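Local coordinates for GTP pyrophosphokinase YjbM (PDB 5DEC), which catalyses transfer of pyrophosphate from ATP to GDP or GTP, making the alarmone (p)ppGpp, and works as an allosterically regulated homotetramer, at residues I85-V90 / I147-L152; E48-R53 / A81-M86; F106-Q111 / L128-P133; R15-Y20 / G52-V57. All blocks are in the same frame, centred on the assembly; numbering follows the deposited sequence.

How the contacts relate
From the N terminus, helix 11-38 leads to strand 49-54, and contact 4 closes the first loop by laying 15-20 of the helix against 52-57. Residues 52 and 53 also belong to contact 2, which pairs that edge strand with strand 81-87 after helix 57-66 has intervened. Ile85 and Met86 then pass on to contact 1, where strand 81-87 meets strand 139-151 in parallel. The long loop so closed contains all of contact 3, the pairing of 106-111 with 128-133. Contacts 1, 2 and 3 thus lie in one five-stranded mixed sheet, ordered 49-54, 81-87, 139-151, 126-136, 107-113, and contact 4 fastens the N-terminal helix to its first edge.

Contact 1: residues I85-V90 / I147-L152; sequences IMCQFV and IQIRTL
With CG1 of Ile85 set beside its backbone N (chi1 -59°) and chi2 extended, CD1 reaches CG2 of Ile147 at 3.7 Å. In Ile149, CG2 lies anti to the backbone N and meets SG of Cys87 at 3.6 Å. These groups line one face of a parallel strand pair at the centre of the mixed sheet of the RelA/SpoT synthetase fold. Helix 90-102 packs on Ile85, Cys87 and Ile149, which suits branched aliphatics and a small thiol. The backbones alternate regularly: Ile85 N donates to Gln148 O (2.8 Å), Arg150 N to Ile85 O, and Cys87 N to Arg150 O. Arg150 and Met86 rise from the other face. OE1 of Gln148, bonded to Ser125, takes only weak bonds from Arg150 NE and NH2; the guanidinium's firmer partners are Asn155, of the allosteric site, and Tyr123, while Gln148 NE2 bonds Glu146, the probable proton acceptor. Thr151, the N-cap of helix 152-167, bonds Asp191 and Met154 N through OG1; with OG1 held there, its methyl CG2 faces CG2 of Val90 (3.8 Å). At the helix start, Leu152 N still donates to Cys87 O, at 3.1 Å and bent to 136°, while Leu152 CD2 lies 4.0 Å from Met86 CB.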
loop_
_atom_site.group_PDB
_atom_site.type_symbol
_atom_site.label_atom_id
_atom_site.label_comp_id
_atom_site.label_asym_id
_atom_site.label_seq_id
_atom_site.Cartn_x
_atom_site.Cartn_y
_atom_site.Cartn_z
ATOM N N ILE B 85 -8.887 16.187 0.613
ATOM C CA ILE B 85 -9.620 15.509 1.662
ATOM C C ILE B 85 -11.092 15.558 1.253
ATOM O O ILE B 85 -11.635 16.641 1.060
ATOM C CB ILE B 85 -9.417 16.189 3.036
ATOM C CG1 ILE B 85 -7.925 16.207 3.423
ATOM C CG2 ILE B 85 -10.229 15.477 4.091
ATOM C CD1 ILE B 85 -7.632 16.999 4.740
ATOM N N MET B 86 -11.723 14.390 1.117
ATOM C CA MET B 86 -13.129 14.313 0.700
ATOM C C MET B 86 -14.007 13.997 1.907
ATOM O O MET B 86 -13.709 13.074 2.663
ATOM C CB MET B 86 -13.323 13.240 -0.372
ATOM C CG MET B 86 -13.367 13.800 -1.786
ATOM S SD MET B 86 -11.867 14.702 -2.236
ATOM C CE MET B 86 -10.676 13.382 -2.320
ATOM N N CYS B 87 -15.079 14.765 2.071
ATOM C CA CYS B 87 -15.996 14.606 3.196
ATOM C C CYS B 87 -17.405 14.279 2.709
ATOM O O CYS B 87 -17.803 14.709 1.639
ATOM C CB CYS B 87 -16.029 15.891 4.034
ATOM S SG CYS B 87 -14.404 16.550 4.458
ATOM N N GLN B 88 -18.166 13.559 3.522
ATOM C CA GLN B 88 -19.547 13.216 3.194
ATOM C C GLN B 88 -20.478 14.412 3.221
ATOM O O GLN B 88 -21.296 14.588 2.320
ATOM C CB GLN B 88 -20.033 12.168 4.175
ATOM C CG GLN B 88 -21.187 11.344 3.715
ATOM C CD GLN B 88 -21.270 10.059 4.501
ATOM O OE1 GLN B 88 -21.473 10.078 5.709
ATOM N NE2 GLN B 88 -21.079 8.934 3.825
ATOM N N PHE B 89 -20.360 15.232 4.260
ATOM C CA PHE B 89 -21.277 16.360 4.464
ATOM C C PHE B 89 -20.548 17.703 4.458
ATOM O O PHE B 89 -19.380 17.796 4.858
ATOM C CB PHE B 89 -22.038 16.211 5.793
ATOM C CG PHE B 89 -22.859 14.966 5.882
ATOM C CD1 PHE B 89 -24.104 14.895 5.273
ATOM C CD2 PHE B 89 -22.383 13.849 6.560
ATOM C CE1 PHE B 89 -24.869 13.731 5.354
ATOM C CE2 PHE B 89 -23.141 12.679 6.638
ATOM C CZ PHE B 89 -24.383 12.618 6.033
ATOM N N VAL B 90 -21.244 18.746 4.018
ATOM C CA VAL B 90 -20.694 20.090 4.024
ATOM C C VAL B 90 -20.187 20.496 5.416
ATOM O O VAL B 90 -19.132 21.136 5.530
ATOM C CB VAL B 90 -21.741 21.112 3.519
ATOM C CG1 VAL B 90 -21.301 22.528 3.807
ATOM C CG2 VAL B 90 -21.981 20.921 2.032
ATOM N N ILE B 147 -3.626 21.834 0.651
ATOM C CA ILE B 147 -4.613 20.853 1.084
ATOM C C ILE B 147 -5.996 21.393 0.707
ATOM O O ILE B 147 -6.369 22.479 1.138
ATOM C CB ILE B 147 -4.590 20.605 2.596
ATOM C CG1 ILE B 147 -3.202 20.168 3.077
ATOM C CG2 ILE B 147 -5.662 19.554 2.969
ATOM C CD1 ILE B 147 -3.140 19.905 4.568
ATOM N N GLN B 148 -6.735 20.669 -0.120
ATOM C CA GLN B 148 -8.122 21.053 -0.414
ATOM C C GLN B 148 -9.094 20.159 0.334
ATOM O O GLN B 148 -8.821 18.980 0.539
ATOM C CB GLN B 148 -8.428 20.987 -1.904
ATOM C CG GLN B 148 -7.522 21.817 -2.791
ATOM C CD GLN B 148 -8.081 21.929 -4.204
ATOM O OE1 GLN B 148 -9.293 21.814 -4.414
ATOM N NE2 GLN B 148 -7.200 22.094 -5.181
ATOM N N ILE B 149 -10.210 20.733 0.784
ATOM C CA ILE B 149 -11.236 19.959 1.461
ATOM C C ILE B 149 -12.540 20.104 0.643
ATOM O O ILE B 149 -12.947 21.215 0.342
ATOM C CB ILE B 149 -11.435 20.441 2.897
ATOM C CG1 ILE B 149 -10.062 20.704 3.558
ATOM C CG2 ILE B 149 -12.285 19.426 3.714
ATOM C CD1 ILE B 149 -10.189 21.318 4.940
ATOM N N ARG B 150 -13.163 18.985 0.290
ATOM C CA ARG B 150 -14.311 18.979 -0.618
ATOM C C ARG B 150 -15.325 17.961 -0.183
ATOM O O ARG B 150 -14.950 16.932 0.354
ATOM C CB ARG B 150 -13.879 18.618 -2.048
ATOM C CG ARG B 150 -12.827 19.490 -2.685
ATOM C CD ARG B 150 -12.376 18.852 -3.985
ATOM N NE ARG B 150 -11.603 19.761 -4.817
ATOM C CZ ARG B 150 -11.134 19.444 -6.014
ATOM N NH1 ARG B 150 -11.366 18.238 -6.515
ATOM N NH2 ARG B 150 -10.461 20.340 -6.721
ATOM N N THR B 151 -16.608 18.193 -0.456
ATOM C CA THR B 151 -17.547 17.082 -0.347
ATOM C C THR B 151 -17.322 16.156 -1.526
ATOM O O THR B 151 -16.665 16.531 -2.500
ATOM C CB THR B 151 -19.036 17.517 -0.324
ATOM O OG1 THR B 151 -19.340 18.220 -1.533
ATOM C CG2 THR B 151 -19.329 18.436 0.869
ATOM N N LEU B 152 -17.867 14.948 -1.425
ATOM C CA LEU B 152 -17.825 13.978 -2.502
ATOM C C LEU B 152 -18.400 14.556 -3.806
ATOM O O LEU B 152 -17.839 14.358 -4.886
ATOM C CB LEU B 152 -18.592 12.711 -2.096
ATOM C CG LEU B 152 -18.019 11.910 -0.908
ATOM C CD1 LEU B 152 -18.985 10.821 -0.402
ATOM C CD2 LEU B 152 -16.685 11.299 -1.285
#

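Contact 2: residues E48-R53 / A81-M86; sequences EFVTGR and AGLRIM
The carbonyl oxygen of Met86 takes two N-H groups, a firm bond from Glu48 N (2.8 Å) and a weak one from Phe49 N (3.5 Å). Two residues facing one make this a classic beta bulge, at the start of the antiparallel pair that forms an edge of the synthetase sheet. Beyond it the ladder is regular: Met86 N donates almost straight to Phe49 O (172°), and Thr51 with Arg84 and Arg53 with Gly82 each exchange two bonds. Phe49 and Met86 rise on the same face. A chi1 of 66° sets CG of Phe49 between its own N and carbonyl carbon, and Met86 CB lies over one face of the ring, 4.1 Å from the centroid. Bends at chi2 and chi3 curl the thioether round, so that CE approaches ring atom CE2 at 3.4 Å and SD makes an oblique Met-aromatic contact. Were Phe49 an alanine, the Met86 thioether would probably lose its aromatic partner and be held less firmly, by Leu152 and Asn155. Glu48 and Phe49 belong to the allosteric alarmone site, whereas Arg53 and Arg84, farther along this face, bind ATP, a role that suits their long cationic chains. On the other face Val50 CG1 meets Leu83 CD2. Gly52 fits opposite Leu83 because a beta carbon would crowd the leucine; its CA lies 4.0 Å from Leu83 CG.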
loop_
_atom_site.group_PDB
_atom_site.type_symbol
_atom_site.label_atom_id
_atom_site.label_comp_id
_atom_site.label_asym_id
_atom_site.label_seq_id
_atom_site.Cartn_x
_atom_site.Cartn_y
_atom_site.Cartn_z
ATOM N N GLU B 48 -13.989 10.997 4.470
ATOM C CA GLU B 48 -14.359 9.783 3.777
ATOM C C GLU B 48 -13.094 9.151 3.149
ATOM O O GLU B 48 -12.811 7.979 3.371
ATOM C CB GLU B 48 -15.426 10.099 2.720
ATOM C CG GLU B 48 -16.138 8.901 2.191
ATOM C CD GLU B 48 -17.162 8.362 3.178
ATOM O OE1 GLU B 48 -17.228 8.857 4.331
ATOM O OE2 GLU B 48 -17.901 7.437 2.791
ATOM N N PHE B 49 -12.330 9.918 2.376
ATOM C CA PHE B 49 -11.014 9.439 1.968
ATOM C C PHE B 49 -10.068 10.587 1.619
ATOM O O PHE B 49 -10.459 11.757 1.594
ATOM C CB PHE B 49 -11.110 8.457 0.782
ATOM C CG PHE B 49 -11.604 9.070 -0.504
ATOM C CD1 PHE B 49 -12.961 9.235 -0.750
ATOM C CD2 PHE B 49 -10.697 9.432 -1.495
ATOM C CE1 PHE B 49 -13.403 9.782 -1.961
ATOM C CE2 PHE B 49 -11.131 9.987 -2.710
ATOM C CZ PHE B 49 -12.489 10.162 -2.935
ATOM N N VAL B 50 -8.803 10.236 1.398
ATOM C CA VAL B 50 -7.727 11.200 1.222
ATOM C C VAL B 50 -6.877 10.827 0.019
ATOM O O VAL B 50 -6.479 9.685 -0.096
ATOM C CB VAL B 50 -6.823 11.263 2.471
ATOM C CG1 VAL B 50 -5.729 12.295 2.297
ATOM C CG2 VAL B 50 -7.644 11.564 3.714
ATOM N N THR B 51 -6.619 11.774 -0.877
ATOM C CA THR B 51 -5.693 11.526 -1.976
ATOM C C THR B 51 -4.589 12.561 -1.956
ATOM O O THR B 51 -4.749 13.640 -1.378
ATOM C CB THR B 51 -6.382 11.592 -3.359
ATOM O OG1 THR B 51 -6.749 12.952 -3.653
ATOM C CG2 THR B 51 -7.610 10.687 -3.397
ATOM N N GLY B 52 -3.491 12.256 -2.635
ATOM C CA GLY B 52 -2.388 13.188 -2.728
ATOM C C GLY B 52 -1.620 13.002 -4.019
ATOM O O GLY B 52 -1.596 11.916 -4.599
ATOM N N ARG B 53 -1.001 14.078 -4.472
ATOM C CA ARG B 53 -0.378 14.112 -5.781
ATOM C C ARG B 53 0.710 15.182 -5.822
ATOM O O ARG B 53 0.526 16.289 -5.293
ATOM C CB ARG B 53 -1.476 14.346 -6.842
ATOM C CG ARG B 53 -1.150 15.315 -7.943
ATOM C CD ARG B 53 -0.230 14.719 -8.973
ATOM N NE ARG B 53 -0.826 13.708 -9.830
ATOM C CZ ARG B 53 -1.482 13.992 -10.948
ATOM N NH1 ARG B 53 -1.636 15.257 -11.323
ATOM N NH2 ARG B 53 -1.987 13.011 -11.681
ATOM N N ALA B 81 3.043 20.258 -4.356
ATOM C CA ALA B 81 2.519 19.145 -3.574
ATOM C C ALA B 81 1.070 19.436 -3.203
ATOM O O ALA B 81 0.746 20.553 -2.768
ATOM C CB ALA B 81 3.353 18.929 -2.332
ATOM N N GLY B 82 0.189 18.455 -3.371
ATOM C CA GLY B 82 -1.216 18.685 -3.048
ATOM C C GLY B 82 -1.901 17.481 -2.434
ATOM O O GLY B 82 -1.634 16.339 -2.809
ATOM N N LEU B 83 -2.801 17.727 -1.484
ATOM C CA LEU B 83 -3.657 16.660 -0.987
ATOM C C LEU B 83 -5.105 17.057 -1.152
ATOM O O LEU B 83 -5.435 18.246 -1.244
ATOM C CB LEU B 83 -3.382 16.316 0.476
ATOM C CG LEU B 83 -2.183 15.376 0.623
ATOM C CD1 LEU B 83 -0.908 16.189 0.768
ATOM C CD2 LEU B 83 -2.367 14.398 1.753
ATOM N N ARG B 84 -5.976 16.062 -1.214
ATOM C CA ARG B 84 -7.400 16.361 -1.239
ATOM C C ARG B 84 -8.075 15.523 -0.199
ATOM O O ARG B 84 -7.856 14.302 -0.126
ATOM C CB ARG B 84 -8.003 16.110 -2.615
ATOM C CG ARG B 84 -7.315 16.986 -3.646
ATOM C CD ARG B 84 -8.083 17.178 -4.923
ATOM N NE ARG B 84 -7.374 18.157 -5.742
ATOM C CZ ARG B 84 -7.393 18.188 -7.068
ATOM N NH1 ARG B 84 -8.126 17.312 -7.743
ATOM N NH2 ARG B 84 -6.704 19.123 -7.715
ATOM N N ILE B 85 -8.887 16.187 0.613
ATOM C CA ILE B 85 -9.620 15.509 1.662
ATOM C C ILE B 85 -11.092 15.558 1.253
ATOM O O ILE B 85 -11.635 16.641 1.060
ATOM C CB ILE B 85 -9.417 16.189 3.036
ATOM C CG1 ILE B 85 -7.925 16.207 3.423
ATOM C CG2 ILE B 85 -10.229 15.477 4.091
ATOM C CD1 ILE B 85 -7.632 16.999 4.740
ATOM N N MET B 86 -11.723 14.390 1.117
ATOM C CA MET B 86 -13.129 14.313 0.700
ATOM C C MET B 86 -14.007 13.997 1.907
ATOM O O MET B 86 -13.709 13.074 2.663
ATOM C CB MET B 86 -13.323 13.240 -0.372
ATOM C CG MET B 86 -13.367 13.800 -1.786
ATOM S SD MET B 86 -11.867 14.702 -2.236
ATOM C CE MET B 86 -10.676 13.382 -2.320
#

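Contact 3: residues F106-Q111 / L128-P133; sequences FTVVDQ and LVVLYP
The ring of Phe106 leans obliquely across Val130, with atoms CD1 and CE1 each 3.6 Å from the methyl CG1, while CG2 of Val130 lies above one ring face toward the rim. This antiparallel pair, with strand 107-113 at one edge of the mixed sheet, carries a classic beta bulge at Val109 and Asp110, both of which face Val129. Setting CG of Phe106 between its backbone N and carbonyl carbon (chi1 51°) swings the ring against the valine. Its CB lies at the edge of the Tyr132 ring, 4.1 Å from CD1. Leu27 of helix 11-38 and Leu100 of helix 90-102 also touch Phe106, an apolar setting for a large aromatic. A serine in its place would probably open a gap beside Val130 and leave the two helices without the ring they share. Val108 crosses Val130 obliquely on the same face, CG2 to CG1; beta-branched valines suit extended strands. On the other face Thr107 and Leu131 run side by side. From the bulge, Val109 CG2 crosses CG1 of Val129. Here Val129 O receives a firm bond from Val109 N (2.9 Å) and a weak one from Asp110 N. Tyr132 OH bonds Glu26. At the Thr107 end, a water donates to Leu131 O at 2.7 Å and reaches Thr107 OG1 in a weak bond of 3.3 Å.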
loop_
_atom_site.group_PDB
_atom_site.type_symbol
_atom_site.label_atom_id
_atom_site.label_comp_id
_atom_site.label_asym_id
_atom_site.label_seq_id
_atom_site.Cartn_x
_atom_site.Cartn_y
_atom_site.Cartn_z
ATOM N N PHE B 106 2.624 20.747 11.554
ATOM C CA PHE B 106 2.874 21.710 10.483
ATOM C C PHE B 106 2.243 23.033 10.882
ATOM O O PHE B 106 1.624 23.131 11.941
ATOM C CB PHE B 106 2.343 21.218 9.113
ATOM C CG PHE B 106 0.901 20.762 9.120
ATOM C CD1 PHE B 106 -0.135 21.677 9.257
ATOM C CD2 PHE B 106 0.582 19.420 8.929
ATOM C CE1 PHE B 106 -1.464 21.273 9.248
ATOM C CE2 PHE B 106 -0.760 19.002 8.921
ATOM C CZ PHE B 106 -1.780 19.939 9.076
ATOM N N THR B 107 2.407 24.056 10.051
ATOM C CA THR B 107 1.743 25.325 10.287
ATOM C C THR B 107 0.973 25.767 9.045
ATOM O O THR B 107 1.452 25.633 7.922
ATOM C CB THR B 107 2.747 26.434 10.701
ATOM O OG1 THR B 107 3.663 26.689 9.631
ATOM C CG2 THR B 107 3.527 26.019 11.945
ATOM N N VAL B 108 -0.226 26.296 9.259
ATOM C CA VAL B 108 -1.047 26.804 8.170
ATOM C C VAL B 108 -0.593 28.216 7.814
ATOM O O VAL B 108 -0.476 29.068 8.688
ATOM C CB VAL B 108 -2.540 26.783 8.548
ATOM C CG1 VAL B 108 -3.390 27.403 7.443
ATOM C CG2 VAL B 108 -2.989 25.328 8.873
ATOM N N VAL B 109 -0.293 28.447 6.540
ATOM C CA VAL B 109 0.227 29.750 6.115
ATOM C C VAL B 109 -0.703 30.500 5.176
ATOM O O VAL B 109 -0.492 31.683 4.911
ATOM C CB VAL B 109 1.612 29.614 5.431
ATOM C CG1 VAL B 109 2.649 29.148 6.440
ATOM C CG2 VAL B 109 1.537 28.662 4.244
ATOM N N ASP B 110 -1.726 29.821 4.662
ATOM C CA ASP B 110 -2.679 30.481 3.777
ATOM C C ASP B 110 -3.971 29.676 3.697
ATOM O O ASP B 110 -3.991 28.480 4.010
ATOM C CB ASP B 110 -2.076 30.654 2.378
ATOM C CG ASP B 110 -2.815 31.691 1.532
ATOM O OD1 ASP B 110 -3.545 32.536 2.097
ATOM O OD2 ASP B 110 -2.666 31.652 0.293
ATOM N N GLN B 111 -5.046 30.336 3.277
ATOM C CA GLN B 111 -6.323 29.666 3.078
ATOM C C GLN B 111 -7.226 30.465 2.142
ATOM O O GLN B 111 -7.067 31.674 2.013
ATOM C CB GLN B 111 -7.015 29.438 4.424
ATOM C CG GLN B 111 -7.494 30.703 5.126
ATOM C CD GLN B 111 -8.299 30.391 6.378
ATOM O OE1 GLN B 111 -9.252 29.607 6.337
ATOM N NE2 GLN B 111 -7.911 30.992 7.500
ATOM N N LEU B 128 -6.440 25.229 1.791
ATOM C CA LEU B 128 -5.438 25.827 2.661
ATOM C C LEU B 128 -4.044 25.372 2.247
ATOM O O LEU B 128 -3.880 24.386 1.535
ATOM C CB LEU B 128 -5.717 25.522 4.127
ATOM C CG LEU B 128 -5.810 24.105 4.652
ATOM C CD1 LEU B 128 -4.461 23.612 5.092
ATOM C CD2 LEU B 128 -6.750 24.130 5.831
ATOM N N VAL B 129 -3.040 26.113 2.685
ATOM C CA VAL B 129 -1.665 25.798 2.347
ATOM C C VAL B 129 -0.901 25.651 3.647
ATOM O O VAL B 129 -0.985 26.526 4.495
ATOM C CB VAL B 129 -1.018 26.907 1.503
ATOM C CG1 VAL B 129 0.420 26.544 1.203
ATOM C CG2 VAL B 129 -1.815 27.140 0.205
ATOM N N VAL B 130 -0.161 24.559 3.811
ATOM C CA VAL B 130 0.613 24.371 5.033
ATOM C C VAL B 130 2.098 24.383 4.737
ATOM O O VAL B 130 2.533 24.068 3.622
ATOM C CB VAL B 130 0.281 23.027 5.760
ATOM C CG1 VAL B 130 -1.203 22.903 6.071
ATOM C CG2 VAL B 130 0.743 21.836 4.939
ATOM N N LEU B 131 2.880 24.740 5.750
ATOM C CA LEU B 131 4.319 24.641 5.642
ATOM C C LEU B 131 4.759 23.412 6.442
ATOM O O LEU B 131 4.643 23.389 7.672
ATOM C CB LEU B 131 4.980 25.924 6.156
ATOM C CG LEU B 131 6.470 26.094 5.856
ATOM C CD1 LEU B 131 6.683 26.160 4.356
ATOM C CD2 LEU B 131 7.030 27.362 6.543
ATOM N N TYR B 132 5.235 22.386 5.738
ATOM C CA TYR B 132 5.534 21.093 6.360
ATOM C C TYR B 132 7.045 20.954 6.586
ATOM O O TYR B 132 7.814 20.985 5.615
ATOM C CB TYR B 132 5.017 19.929 5.478
ATOM C CG TYR B 132 5.147 18.566 6.138
ATOM C CD1 TYR B 132 4.274 18.186 7.143
ATOM C CD2 TYR B 132 6.146 17.674 5.765
ATOM C CE1 TYR B 132 4.380 16.953 7.763
ATOM C CE2 TYR B 132 6.270 16.436 6.384
ATOM C CZ TYR B 132 5.376 16.084 7.388
ATOM O OH TYR B 132 5.463 14.867 8.031
ATOM N N PRO B 133 7.466 20.794 7.862
ATOM C CA PRO B 133 8.882 20.700 8.256
ATOM C C PRO B 133 9.442 19.301 8.025
ATOM O O PRO B 133 9.589 18.510 8.963
ATOM C CB PRO B 133 8.855 21.033 9.745
ATOM C CG PRO B 133 7.520 20.491 10.196
ATOM C CD PRO B 133 6.569 20.729 9.032
HETATM O O HOH W 1 6.147 24.480 9.632
#

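Contact 4: residues R15-Y20 / G52-V57; sequences RFLVPY and GRVKPV
Residues 15-20 form a turn and a half of helix 11-38, kinked where the backbone N atoms of Pro19 and Tyr20 make no bond to the preceding turn; a proline N has no hydrogen to give. Opposite, residues 52-54 finish an edge strand and the chain then bends through Lys55 to Pro56, the N-cap of helix 57-66. No hydrogen bond joins the segments, and their closest CA atoms, those of Tyr20 and Val54, are 6.7 Å apart, so the bridge is made by side-chain packing, partly against backbone. Leu17 reaches out with both methyls: CD1 touches CG2 of Val57 at 3.9 Å, and CD2 meets CG1 of Val54 at 4.2 Å, the chains crossing aslant each time. A forked leucine is well shaped to fill the angle between strand end and helix start. Here the N-terminal helix packs on the border of the synthetase sheet, beside the nucleotide site: Arg53, Val54 and Lys55 bind ATP, and Lys55 NZ forms a salt bridge with Asp79, a magnesium ligand. Val54 also touches Arg21 and Val24 of the same helix. It stands with CG1 anti to its N (chi1 170°), which spreads its methyls between two helix residues, CG1 at Leu17 and CG2 at Tyr20. That second methyl sits 3.7 Å from the carbonyl carbon C of Tyr20 and 4.1 Å from its CB.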
loop_
_atom_site.group_PDB
_atom_site.type_symbol
_atom_site.label_atom_id
_atom_site.label_comp_id
_atom_site.label_asym_id
_atom_site.label_seq_id
_atom_site.Cartn_x
_atom_site.Cartn_y
_atom_site.Cartn_z
ATOM N N ARG B 15 15.067 15.086 -8.744
ATOM C CA ARG B 15 15.744 15.315 -7.480
ATOM C C ARG B 15 15.087 16.490 -6.739
ATOM O O ARG B 15 14.996 16.476 -5.513
ATOM C CB ARG B 15 17.252 15.542 -7.718
ATOM C CG ARG B 15 17.903 16.696 -6.971
ATOM C CD ARG B 15 19.292 17.017 -7.552
ATOM N NE ARG B 15 20.130 15.819 -7.662
ATOM C CZ ARG B 15 20.768 15.438 -8.767
ATOM N NH1 ARG B 15 20.691 16.168 -9.875
ATOM N NH2 ARG B 15 21.494 14.326 -8.761
ATOM N N PHE B 16 14.606 17.482 -7.487
ATOM C CA PHE B 16 13.884 18.630 -6.919
ATOM C C PHE B 16 12.543 18.219 -6.298
ATOM O O PHE B 16 12.084 18.816 -5.330
ATOM C CB PHE B 16 13.639 19.680 -8.009
ATOM C CG PHE B 16 12.712 20.804 -7.601
ATOM C CD1 PHE B 16 13.150 21.818 -6.764
ATOM C CD2 PHE B 16 11.416 20.865 -8.092
ATOM C CE1 PHE B 16 12.303 22.849 -6.398
ATOM C CE2 PHE B 16 10.567 21.895 -7.732
ATOM C CZ PHE B 16 11.013 22.889 -6.885
ATOM N N LEU B 17 11.911 17.212 -6.876
ATOM C CA LEU B 17 10.567 16.827 -6.468
ATOM C C LEU B 17 10.543 15.801 -5.340
ATOM O O LEU B 17 9.494 15.569 -4.730
ATOM C CB LEU B 17 9.809 16.279 -7.673
ATOM C CG LEU B 17 9.538 17.291 -8.790
ATOM C CD1 LEU B 17 8.811 16.605 -9.924
ATOM C CD2 LEU B 17 8.709 18.469 -8.281
ATOM N N VAL B 18 11.693 15.186 -5.072
ATOM C CA VAL B 18 11.787 14.155 -4.034
ATOM C C VAL B 18 11.209 14.617 -2.681
ATOM O O VAL B 18 10.376 13.913 -2.103
ATOM C CB VAL B 18 13.244 13.680 -3.831
ATOM C CG1 VAL B 18 13.373 12.949 -2.523
ATOM C CG2 VAL B 18 13.686 12.777 -4.980
ATOM N N PRO B 19 11.612 15.803 -2.185
ATOM C CA PRO B 19 11.022 16.217 -0.902
ATOM C C PRO B 19 9.509 16.428 -0.973
ATOM O O PRO B 19 8.817 16.186 0.018
ATOM C CB PRO B 19 11.702 17.556 -0.603
ATOM C CG PRO B 19 12.889 17.606 -1.495
ATOM C CD PRO B 19 12.557 16.810 -2.697
ATOM N N TYR B 20 9.018 16.908 -2.112
ATOM C CA TYR B 20 7.585 17.141 -2.269
ATOM C C TYR B 20 6.833 15.828 -2.206
ATOM O O TYR B 20 5.781 15.734 -1.562
ATOM C CB TYR B 20 7.290 17.854 -3.591
ATOM C CG TYR B 20 7.763 19.279 -3.581
ATOM C CD1 TYR B 20 6.955 20.296 -3.074
ATOM C CD2 TYR B 20 9.037 19.615 -4.040
ATOM C CE1 TYR B 20 7.388 21.609 -3.055
ATOM C CE2 TYR B 20 9.473 20.920 -4.025
ATOM C CZ TYR B 20 8.651 21.913 -3.530
ATOM O OH TYR B 20 9.093 23.212 -3.508
ATOM N N GLY B 52 -3.491 12.256 -2.635
ATOM C CA GLY B 52 -2.388 13.188 -2.728
ATOM C C GLY B 52 -1.620 13.002 -4.019
ATOM O O GLY B 52 -1.596 11.916 -4.599
ATOM N N ARG B 53 -1.001 14.078 -4.472
ATOM C CA ARG B 53 -0.378 14.112 -5.781
ATOM C C ARG B 53 0.710 15.182 -5.822
ATOM O O ARG B 53 0.526 16.289 -5.293
ATOM C CB ARG B 53 -1.476 14.346 -6.842
ATOM C CG ARG B 53 -1.150 15.315 -7.943
ATOM C CD ARG B 53 -0.230 14.719 -8.973
ATOM N NE ARG B 53 -0.826 13.708 -9.830
ATOM C CZ ARG B 53 -1.482 13.992 -10.948
ATOM N NH1 ARG B 53 -1.636 15.257 -11.323
ATOM N NH2 ARG B 53 -1.987 13.011 -11.681
ATOM N N VAL B 54 1.847 14.859 -6.444
ATOM C CA VAL B 54 2.831 15.877 -6.804
ATOM C C VAL B 54 2.655 16.235 -8.276
ATOM O O VAL B 54 2.545 15.353 -9.123
ATOM C CB VAL B 54 4.286 15.410 -6.532
ATOM C CG1 VAL B 54 5.295 16.389 -7.134
ATOM C CG2 VAL B 54 4.507 15.256 -5.052
ATOM N N LYS B 55 2.646 17.530 -8.568
ATOM C CA LYS B 55 2.407 18.021 -9.919
ATOM C C LYS B 55 3.452 17.522 -10.919
ATOM O O LYS B 55 4.649 17.602 -10.656
ATOM C CB LYS B 55 2.405 19.547 -9.909
ATOM C CG LYS B 55 1.403 20.187 -10.839
ATOM C CD LYS B 55 0.980 21.560 -10.339
ATOM C CE LYS B 55 -0.452 21.871 -10.741
ATOM N NZ LYS B 55 -0.764 23.321 -10.589
ATOM N N PRO B 56 2.999 16.982 -12.062
ATOM C CA PRO B 56 3.952 16.566 -13.096
ATOM C C PRO B 56 4.762 17.764 -13.598
ATOM O O PRO B 56 4.257 18.886 -13.611
ATOM C CB PRO B 56 3.055 15.980 -14.195
ATOM C CG PRO B 56 1.766 15.645 -13.509
ATOM C CD PRO B 56 1.608 16.669 -12.426
ATOM N N VAL B 57 6.008 17.517 -13.980
ATOM C CA VAL B 57 6.926 18.558 -14.419
ATOM C C VAL B 57 6.331 19.452 -15.514
ATOM O O VAL B 57 6.464 20.677 -15.469
ATOM C CB VAL B 57 8.238 17.935 -14.912
ATOM C CG1 VAL B 57 9.224 19.017 -15.302
ATOM C CG2 VAL B 57 8.827 17.058 -13.827
#